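Long-range contacts in ribonuclease (Nicotiana glutinosa, PDB 1IYB), which probably cleaves RNA as a member of the ribonuclease T2 family, and binds guanosine-5'-monophosphate in a pocket that includes a guanine site: residues Y12-W17 with L174-I179; L45-N50 with E99-C104. All blocks are in the same frame, centred on the assembly; numbering follows the deposited sequence.

How the interactions relate
From the N terminus the chain first lays down the strand 10-16, which runs near the middle of the four-stranded antiparallel sheet. Strand 41-48 follows along one side of it, and helix 91-102 then returns to this second strand, so that interaction 2 closes a loop of 48 residues. Much later strand 172-182 joins the other side of strand 10-16. Interaction 1 thereby closes a far longer loop, 156 residues, with all of interaction 2 enclosed by it. The two contacts share the sheet: Tyr-12 O lies 2.8 Å from Trp-46 N, a probable hydrogen bond, and Val-14 packs on the Trp-46 indole. Both reach the bound nucleotide, interaction 1 at its base and interaction 2 at its phosphate.

Interaction 1: Y12-W17 with L174-I179; sequences YFVQQW and LYQIYI. With 5GP (guanosine-5'-monophosphate), chain C.
OE1 of Gln-16 accepts from three donors: guanine N1 at 2.8 Å, N2 at a longer distance, and water 1. That water accepts from guanine N2 at 2.8 Å and makes weak bonds to Gln-176 OE1 and Tyr-175 OH, so base, Gln-16 and neighbouring strand share it. The same amide turns its NE2 to the base O6 in a nearly straight bond (173°). A glutamine suits this place because one flat group both accepts and donates, matching the guanine edge. Its CG sits between backbone N and carbonyl carbon (chi1 60°), and the extended chain beyond carries the amide out to the base. Gln-176 is braced by His-43 and Glu-163.

Beneath, the antiparallel strands are laced by backbone pairs. Phe-13 N gives Ile-179 O the shortest, 2.7 Å, while Gln-15 and Ile-177 exchange two. On the sheet face that bears Gln-16, Val-14 lays CG2 over the Tyr-178 ring. That ring drives its edge into the face of Tyr-12, CD2 of Tyr-178 3.7 Å from CG of Tyr-12, in a T-shaped stack; its hydroxyl bonds Glu-163. Strand 10-16 thus ends at Gln-16, in the guanine-binding site of a T2-type ribonuclease, while strand 172-182 passes it and contributes through water 1.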
loop_
_atom_site.group_PDB
_atom_site.type_symbol
_atom_site.label_atom_id
_atom_site.label_comp_id
_atom_site.label_asym_id
_atom_site.label_seq_id
_atom_site.Cartn_x
_atom_site.Cartn_y
_atom_site.Cartn_z
ATOM N N TYR A 12 -10.252 -7.551 9.681
ATOM C CA TYR A 12 -10.249 -6.601 10.787
ATOM C C TYR A 12 -11.495 -5.774 10.483
ATOM O O TYR A 12 -11.618 -5.237 9.376
ATOM C CB TYR A 12 -9.056 -5.641 10.740
ATOM C CG TYR A 12 -7.773 -6.117 11.385
ATOM C CD1 TYR A 12 -6.556 -5.945 10.732
ATOM C CD2 TYR A 12 -7.764 -6.704 12.651
ATOM C CE1 TYR A 12 -5.360 -6.346 11.310
ATOM C CE2 TYR A 12 -6.562 -7.112 13.246
ATOM C CZ TYR A 12 -5.366 -6.929 12.563
ATOM O OH TYR A 12 -4.168 -7.331 13.109
ATOM N N PHE A 13 -12.441 -5.700 11.415
ATOM C CA PHE A 13 -13.608 -4.845 11.209
ATOM C C PHE A 13 -13.214 -3.603 11.998
ATOM O O PHE A 13 -13.115 -3.643 13.227
ATOM C CB PHE A 13 -14.887 -5.469 11.775
ATOM C CG PHE A 13 -16.075 -4.548 11.722
ATOM C CD1 PHE A 13 -16.479 -3.970 10.519
ATOM C CD2 PHE A 13 -16.777 -4.237 12.881
ATOM C CE1 PHE A 13 -17.566 -3.091 10.473
ATOM C CE2 PHE A 13 -17.864 -3.359 12.842
ATOM C CZ PHE A 13 -18.258 -2.787 11.641
ATOM N N VAL A 14 -12.978 -2.506 11.282
ATOM C CA VAL A 14 -12.500 -1.269 11.890
ATOM C C VAL A 14 -13.512 -0.135 11.973
ATOM O O VAL A 14 -14.148 0.212 10.980
ATOM C CB VAL A 14 -11.265 -0.763 11.104
ATOM C CG1 VAL A 14 -10.624 0.417 11.820
ATOM C CG2 VAL A 14 -10.269 -1.903 10.927
ATOM N N GLN A 15 -13.642 0.438 13.167
ATOM C CA GLN A 15 -14.545 1.562 13.403
ATOM C C GLN A 15 -13.743 2.752 13.924
ATOM O O GLN A 15 -12.784 2.580 14.683
ATOM C CB GLN A 15 -15.623 1.186 14.419
ATOM C CG GLN A 15 -16.581 0.122 13.928
ATOM C CD GLN A 15 -17.749 -0.071 14.874
ATOM O OE1 GLN A 15 -18.566 0.835 15.055
ATOM N NE2 GLN A 15 -17.829 -1.244 15.493
ATOM N N GLN A 16 -14.136 3.955 13.510
ATOM C CA GLN A 16 -13.445 5.175 13.913
ATOM C C GLN A 16 -14.324 6.069 14.776
ATOM O O GLN A 16 -15.547 6.102 14.612
ATOM C CB GLN A 16 -13.005 5.968 12.669
ATOM C CG GLN A 16 -14.166 6.392 11.759
ATOM C CD GLN A 16 -13.740 7.330 10.632
ATOM O OE1 GLN A 16 -12.553 7.591 10.433
ATOM N NE2 GLN A 16 -14.717 7.840 9.885
ATOM N N TRP A 17 -13.693 6.788 15.700
ATOM C CA TRP A 17 -14.412 7.717 16.559
ATOM C C TRP A 17 -14.302 9.097 15.912
ATOM O O TRP A 17 -13.212 9.651 15.802
ATOM C CB TRP A 17 -13.802 7.757 17.963
ATOM C CG TRP A 17 -14.492 8.759 18.828
ATOM C CD1 TRP A 17 -13.940 9.874 19.400
ATOM C CD2 TRP A 17 -15.884 8.785 19.158
ATOM N NE1 TRP A 17 -14.909 10.594 20.058
ATOM C CE2 TRP A 17 -16.111 9.949 19.926
ATOM C CE3 TRP A 17 -16.967 7.938 18.876
ATOM C CZ2 TRP A 17 -17.378 10.290 20.415
ATOM C CZ3 TRP A 17 -18.229 8.276 19.361
ATOM C CH2 TRP A 17 -18.421 9.446 20.124
ATOM N N LEU A 174 -8.399 7.853 22.040
ATOM C CA LEU A 174 -9.025 6.670 21.451
ATOM C C LEU A 174 -9.467 7.045 20.040
ATOM O O LEU A 174 -10.350 7.884 19.868
ATOM C CB LEU A 174 -10.243 6.261 22.282
ATOM C CG LEU A 174 -11.072 5.068 21.800
ATOM C CD1 LEU A 174 -10.200 3.830 21.742
ATOM C CD2 LEU A 174 -12.251 4.852 22.736
ATOM N N TYR A 175 -8.869 6.409 19.038
ATOM C CA TYR A 175 -9.181 6.720 17.648
ATOM C C TYR A 175 -9.948 5.626 16.898
ATOM O O TYR A 175 -11.039 5.875 16.387
ATOM C CB TYR A 175 -7.871 7.075 16.938
ATOM C CG TYR A 175 -7.972 7.322 15.454
ATOM C CD1 TYR A 175 -9.028 8.053 14.914
ATOM C CD2 TYR A 175 -6.989 6.846 14.590
ATOM C CE1 TYR A 175 -9.099 8.304 13.546
ATOM C CE2 TYR A 175 -7.049 7.092 13.227
ATOM C CZ TYR A 175 -8.106 7.820 12.713
ATOM O OH TYR A 175 -8.169 8.062 11.360
ATOM N N GLN A 176 -9.392 4.422 16.816
ATOM C CA GLN A 176 -10.086 3.341 16.121
ATOM C C GLN A 176 -10.084 2.059 16.939
ATOM O O GLN A 176 -9.191 1.830 17.759
ATOM C CB GLN A 176 -9.448 3.069 14.753
ATOM C CG GLN A 176 -9.322 4.300 13.869
ATOM C CD GLN A 176 -9.111 3.953 12.411
ATOM O OE1 GLN A 176 -10.064 3.873 11.642
ATOM N NE2 GLN A 176 -7.860 3.731 12.027
ATOM N N ILE A 177 -11.096 1.228 16.715
ATOM C CA ILE A 177 -11.227 -0.039 17.416
ATOM C C ILE A 177 -11.369 -1.155 16.391
ATOM O O ILE A 177 -12.199 -1.076 15.483
ATOM C CB ILE A 177 -12.436 -0.008 18.372
ATOM C CG1 ILE A 177 -12.159 1.004 19.487
ATOM C CG2 ILE A 177 -12.700 -1.401 18.956
ATOM C CD1 ILE A 177 -13.256 1.118 20.520
ATOM N N TYR A 178 -10.532 -2.180 16.543
ATOM C CA TYR A 178 -10.487 -3.332 15.644
ATOM C C TYR A 178 -11.078 -4.593 16.273
ATOM O O TYR A 178 -10.751 -4.944 17.408
ATOM C CB TYR A 178 -9.030 -3.641 15.266
ATOM C CG TYR A 178 -8.285 -2.577 14.483
ATOM C CD1 TYR A 178 -8.193 -1.262 14.945
ATOM C CD2 TYR A 178 -7.617 -2.906 13.305
ATOM C CE1 TYR A 178 -7.450 -0.304 14.249
ATOM C CE2 TYR A 178 -6.871 -1.960 12.604
ATOM C CZ TYR A 178 -6.791 -0.664 13.080
ATOM O OH TYR A 178 -6.047 0.264 12.387
ATOM N N ILE A 179 -11.931 -5.281 15.522
ATOM C CA ILE A 179 -12.546 -6.531 15.971
ATOM C C ILE A 179 -12.280 -7.534 14.852
ATOM O O ILE A 179 -12.478 -7.215 13.684
ATOM C CB ILE A 179 -14.073 -6.380 16.157
ATOM C CG1 ILE A 179 -14.367 -5.294 17.195
ATOM C CG2 ILE A 179 -14.682 -7.713 16.577
ATOM C CD1 ILE A 179 -13.780 -5.573 18.552
HETATM P P 5GP C . -7.565 2.536 4.582
HETATM O O1P 5GP C . -6.471 1.696 4.087
HETATM O O2P 5GP C . -8.914 1.855 4.459
HETATM O O3P 5GP C . -7.292 2.975 6.063
HETATM O "O5'" 5GP C . -7.694 3.957 3.778
HETATM C "C5'" 5GP C . -8.613 5.019 4.229
HETATM C "C4'" 5GP C . -8.606 6.291 3.347
HETATM O "O4'" 5GP C . -10.040 6.674 3.151
HETATM C "C3'" 5GP C . -7.981 7.578 3.878
HETATM O "O3'" 5GP C . -6.581 7.671 3.657
HETATM C "C2'" 5GP C . -8.728 8.701 3.150
HETATM O "O2'" 5GP C . -8.126 9.021 1.877
HETATM C "C1'" 5GP C . -10.130 8.131 3.010
HETATM N N9 5GP C . -11.240 8.691 3.844
HETATM C C8 5GP C . -12.374 9.370 3.456
HETATM N N7 5GP C . -13.225 9.648 4.421
HETATM C C5 5GP C . -12.582 9.096 5.548
HETATM C C6 5GP C . -13.025 9.080 6.912
HETATM O O6 5GP C . -14.057 9.545 7.381
HETATM N N1 5GP C . -12.082 8.420 7.760
HETATM C C2 5GP C . -10.886 7.863 7.311
HETATM N N2 5GP C . -10.146 7.291 8.283
HETATM N N3 5GP C . -10.468 7.876 6.030
HETATM C C4 5GP C . -11.369 8.511 5.205
HETATM O O HOH W 1 -10.283 6.398 10.982
#

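Interaction 2: L45-N50 with E99-C104; sequences LWPNNN and EKHGTC. With 5GP (guanosine-5'-monophosphate), chain C.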
loop_
_atom_site.group_PDB
_atom_site.type_symbol
_atom_site.label_atom_id
_atom_site.label_comp_id
_atom_site.label_asym_id
_atom_site.label_seq_id
_atom_site.Cartn_x
_atom_site.Cartn_y
_atom_site.Cartn_z
ATOM N N LEU A 45 -13.885 -3.032 6.365
ATOM C CA LEU A 45 -13.739 -4.464 6.658
ATOM C C LEU A 45 -12.477 -4.823 5.873
ATOM O O LEU A 45 -12.484 -4.871 4.637
ATOM C CB LEU A 45 -14.953 -5.246 6.143
ATOM C CG LEU A 45 -15.039 -6.738 6.486
ATOM C CD1 LEU A 45 -14.978 -6.946 7.996
ATOM C CD2 LEU A 45 -16.343 -7.303 5.930
ATOM N N TRP A 46 -11.396 -5.077 6.600
ATOM C CA TRP A 46 -10.097 -5.313 5.981
ATOM C C TRP A 46 -9.475 -6.698 5.990
ATOM O O TRP A 46 -9.124 -7.220 7.049
ATOM C CB TRP A 46 -9.060 -4.384 6.614
ATOM C CG TRP A 46 -9.401 -2.924 6.661
ATOM C CD1 TRP A 46 -10.360 -2.273 5.939
ATOM C CD2 TRP A 46 -8.730 -1.919 7.435
ATOM N NE1 TRP A 46 -10.325 -0.926 6.214
ATOM C CE2 TRP A 46 -9.335 -0.682 7.128
ATOM C CE3 TRP A 46 -7.674 -1.947 8.358
ATOM C CZ2 TRP A 46 -8.920 0.520 7.712
ATOM C CZ3 TRP A 46 -7.262 -0.756 8.937
ATOM C CH2 TRP A 46 -7.885 0.463 8.611
ATOM N N PRO A 47 -9.317 -7.313 4.808
ATOM C CA PRO A 47 -8.693 -8.640 4.786
ATOM C C PRO A 47 -7.252 -8.473 5.302
ATOM O O PRO A 47 -6.573 -7.504 4.950
ATOM C CB PRO A 47 -8.737 -9.009 3.309
ATOM C CG PRO A 47 -10.020 -8.375 2.854
ATOM C CD PRO A 47 -9.965 -7.010 3.516
ATOM N N ASN A 48 -6.791 -9.408 6.130
ATOM C CA ASN A 48 -5.448 -9.336 6.706
ATOM C C ASN A 48 -4.865 -10.743 6.788
ATOM O O ASN A 48 -5.598 -11.729 6.712
ATOM C CB ASN A 48 -5.516 -8.743 8.124
ATOM C CG ASN A 48 -4.268 -7.948 8.498
ATOM O OD1 ASN A 48 -4.157 -6.764 8.181
ATOM N ND2 ASN A 48 -3.322 -8.600 9.176
ATOM N N ASN A 49 -3.548 -10.825 6.955
ATOM C CA ASN A 49 -2.847 -12.101 7.064
ATOM C C ASN A 49 -2.398 -12.334 8.501
ATOM O O ASN A 49 -2.199 -11.386 9.260
ATOM C CB ASN A 49 -1.628 -12.099 6.142
ATOM C CG ASN A 49 -2.008 -12.043 4.684
ATOM O OD1 ASN A 49 -1.324 -11.406 3.870
ATOM N ND2 ASN A 49 -3.091 -12.723 4.333
ATOM N N ASN A 50 -2.232 -13.599 8.872
ATOM C CA ASN A 50 -1.803 -13.932 10.223
ATOM C C ASN A 50 -0.442 -13.336 10.586
ATOM O O ASN A 50 -0.181 -13.057 11.754
ATOM C CB ASN A 50 -1.752 -15.454 10.416
ATOM C CG ASN A 50 -3.119 -16.109 10.315
ATOM O OD1 ASN A 50 -4.143 -15.492 10.612
ATOM N ND2 ASN A 50 -3.139 -17.374 9.910
ATOM N N GLU A 99 -12.473 -0.935 -3.345
ATOM C CA GLU A 99 -11.347 -1.167 -4.237
ATOM C C GLU A 99 -10.052 -1.572 -3.545
ATOM O O GLU A 99 -9.331 -2.440 -4.035
ATOM C CB GLU A 99 -11.150 0.062 -5.128
ATOM C CG GLU A 99 -12.395 0.315 -5.973
ATOM C CD GLU A 99 -12.190 1.306 -7.101
ATOM O OE1 GLU A 99 -13.164 1.529 -7.859
ATOM O OE2 GLU A 99 -11.074 1.857 -7.232
ATOM N N LYS A 100 -9.759 -0.977 -2.394
ATOM C CA LYS A 100 -8.533 -1.327 -1.681
ATOM C C LYS A 100 -8.645 -2.602 -0.850
ATOM O O LYS A 100 -7.712 -3.408 -0.810
ATOM C CB LYS A 100 -8.099 -0.186 -0.755
ATOM C CG LYS A 100 -6.843 -0.509 0.060
ATOM C CD LYS A 100 -6.374 0.680 0.894
ATOM C CE LYS A 100 -5.074 0.356 1.633
ATOM N NZ LYS A 100 -4.555 1.506 2.435
ATOM N N HIS A 101 -9.787 -2.792 -0.196
ATOM C CA HIS A 101 -9.979 -3.947 0.679
ATOM C C HIS A 101 -10.996 -4.998 0.220
ATOM O O HIS A 101 -10.711 -6.198 0.231
ATOM C CB HIS A 101 -10.364 -3.445 2.073
ATOM C CG HIS A 101 -9.307 -2.611 2.735
ATOM N ND1 HIS A 101 -8.116 -3.139 3.185
ATOM C CD2 HIS A 101 -9.271 -1.291 3.039
ATOM C CE1 HIS A 101 -7.393 -2.181 3.741
ATOM N NE2 HIS A 101 -8.072 -1.050 3.665
ATOM N N GLY A 102 -12.191 -4.553 -0.155
ATOM C CA GLY A 102 -13.219 -5.481 -0.594
ATOM C C GLY A 102 -12.796 -6.427 -1.705
ATOM O O GLY A 102 -13.105 -7.618 -1.674
ATOM N N THR A 103 -12.094 -5.901 -2.700
ATOM C CA THR A 103 -11.653 -6.727 -3.815
ATOM C C THR A 103 -10.762 -7.885 -3.366
ATOM O O THR A 103 -10.659 -8.902 -4.056
ATOM C CB THR A 103 -10.880 -5.891 -4.851
ATOM O OG1 THR A 103 -9.757 -5.267 -4.213
ATOM C CG2 THR A 103 -11.788 -4.824 -5.462
ATOM N N CYS A 104 -10.119 -7.733 -2.213
ATOM C CA CYS A 104 -9.239 -8.779 -1.708
ATOM C C CYS A 104 -9.998 -9.913 -1.025
ATOM O O CYS A 104 -9.391 -10.877 -0.553
ATOM C CB CYS A 104 -8.199 -8.174 -0.758
ATOM S SG CYS A 104 -7.119 -6.940 -1.567
HETATM P P 5GP C . -7.565 2.536 4.582
HETATM O O1P 5GP C . -6.471 1.696 4.087
HETATM O O2P 5GP C . -8.914 1.855 4.459
HETATM O O3P 5GP C . -7.292 2.975 6.063
HETATM O "O5'" 5GP C . -7.694 3.957 3.778
HETATM C "C5'" 5GP C . -8.613 5.019 4.229
HETATM C "C4'" 5GP C . -8.606 6.291 3.347
HETATM O "O4'" 5GP C . -10.040 6.674 3.151
HETATM C "C3'" 5GP C . -7.981 7.578 3.878
HETATM O "O3'" 5GP C . -6.581 7.671 3.657
HETATM C "C2'" 5GP C . -8.728 8.701 3.150
HETATM O "O2'" 5GP C . -8.126 9.021 1.877
HETATM C "C1'" 5GP C . -10.130 8.131 3.010
HETATM N N9 5GP C . -11.240 8.691 3.844
HETATM C C8 5GP C . -12.374 9.370 3.456
HETATM N N7 5GP C . -13.225 9.648 4.421
HETATM C C5 5GP C . -12.582 9.096 5.548
HETATM C C6 5GP C . -13.025 9.080 6.912
HETATM O O6 5GP C . -14.057 9.545 7.381
HETATM N N1 5GP C . -12.082 8.420 7.760
HETATM C C2 5GP C . -10.886 7.863 7.311
HETATM N N2 5GP C . -10.146 7.291 8.283
HETATM N N3 5GP C . -10.468 7.876 6.030
HETATM C C4 5GP C . -11.369 8.511 5.205
HETATM O O HOH W 2 -7.063 -5.638 2.939
#
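Trp-46 and His-101 stack face to face, the five-membered ring of the indole against the imidazole, with centroids 3.6 Å apart and planes at 16°. With CG of Trp-46 anti to its carbonyl carbon (chi1 -52°), the indole is laid across the imidazole. CD1 of Trp-46 sits over the middle of that ring, while CG of Lys-100 covers the opposite face, so the histidine ring is sandwiched. At the ring's edge NE2 of His-101 donates to phosphate oxygen O1P at 3.2 Å and, weakly, to O2P. Lys-100, extended alongside, hydrogen-bonds O1P through NZ, a reach that suits a long, flexible amine. The other nitrogen of His-101, ND1, meets water 2 at 2.7 Å, and that water donates to Pro-47 O, which helps tie the rotation of the ring to the strand.

Further out, Glu-97 holds NE1 of Trp-46. An alanine in place of Trp-46 would probably leave one face of the imidazole without support and its rotation less firmly set, and Glu-97 without its indole donor. Pro-47, rigid and apolar, rests CD on His-101 O at 3.5 Å and CG on Cys-104 CB, whose SG is in a disulfide with Cys-58. Cys-104 N also bonds His-101 O at 2.9 Å. The two segments belong to the HGLWP and HEWEKHG motifs, the conserved active-site segments of the ribonuclease T2 family, here meeting at the phosphate site.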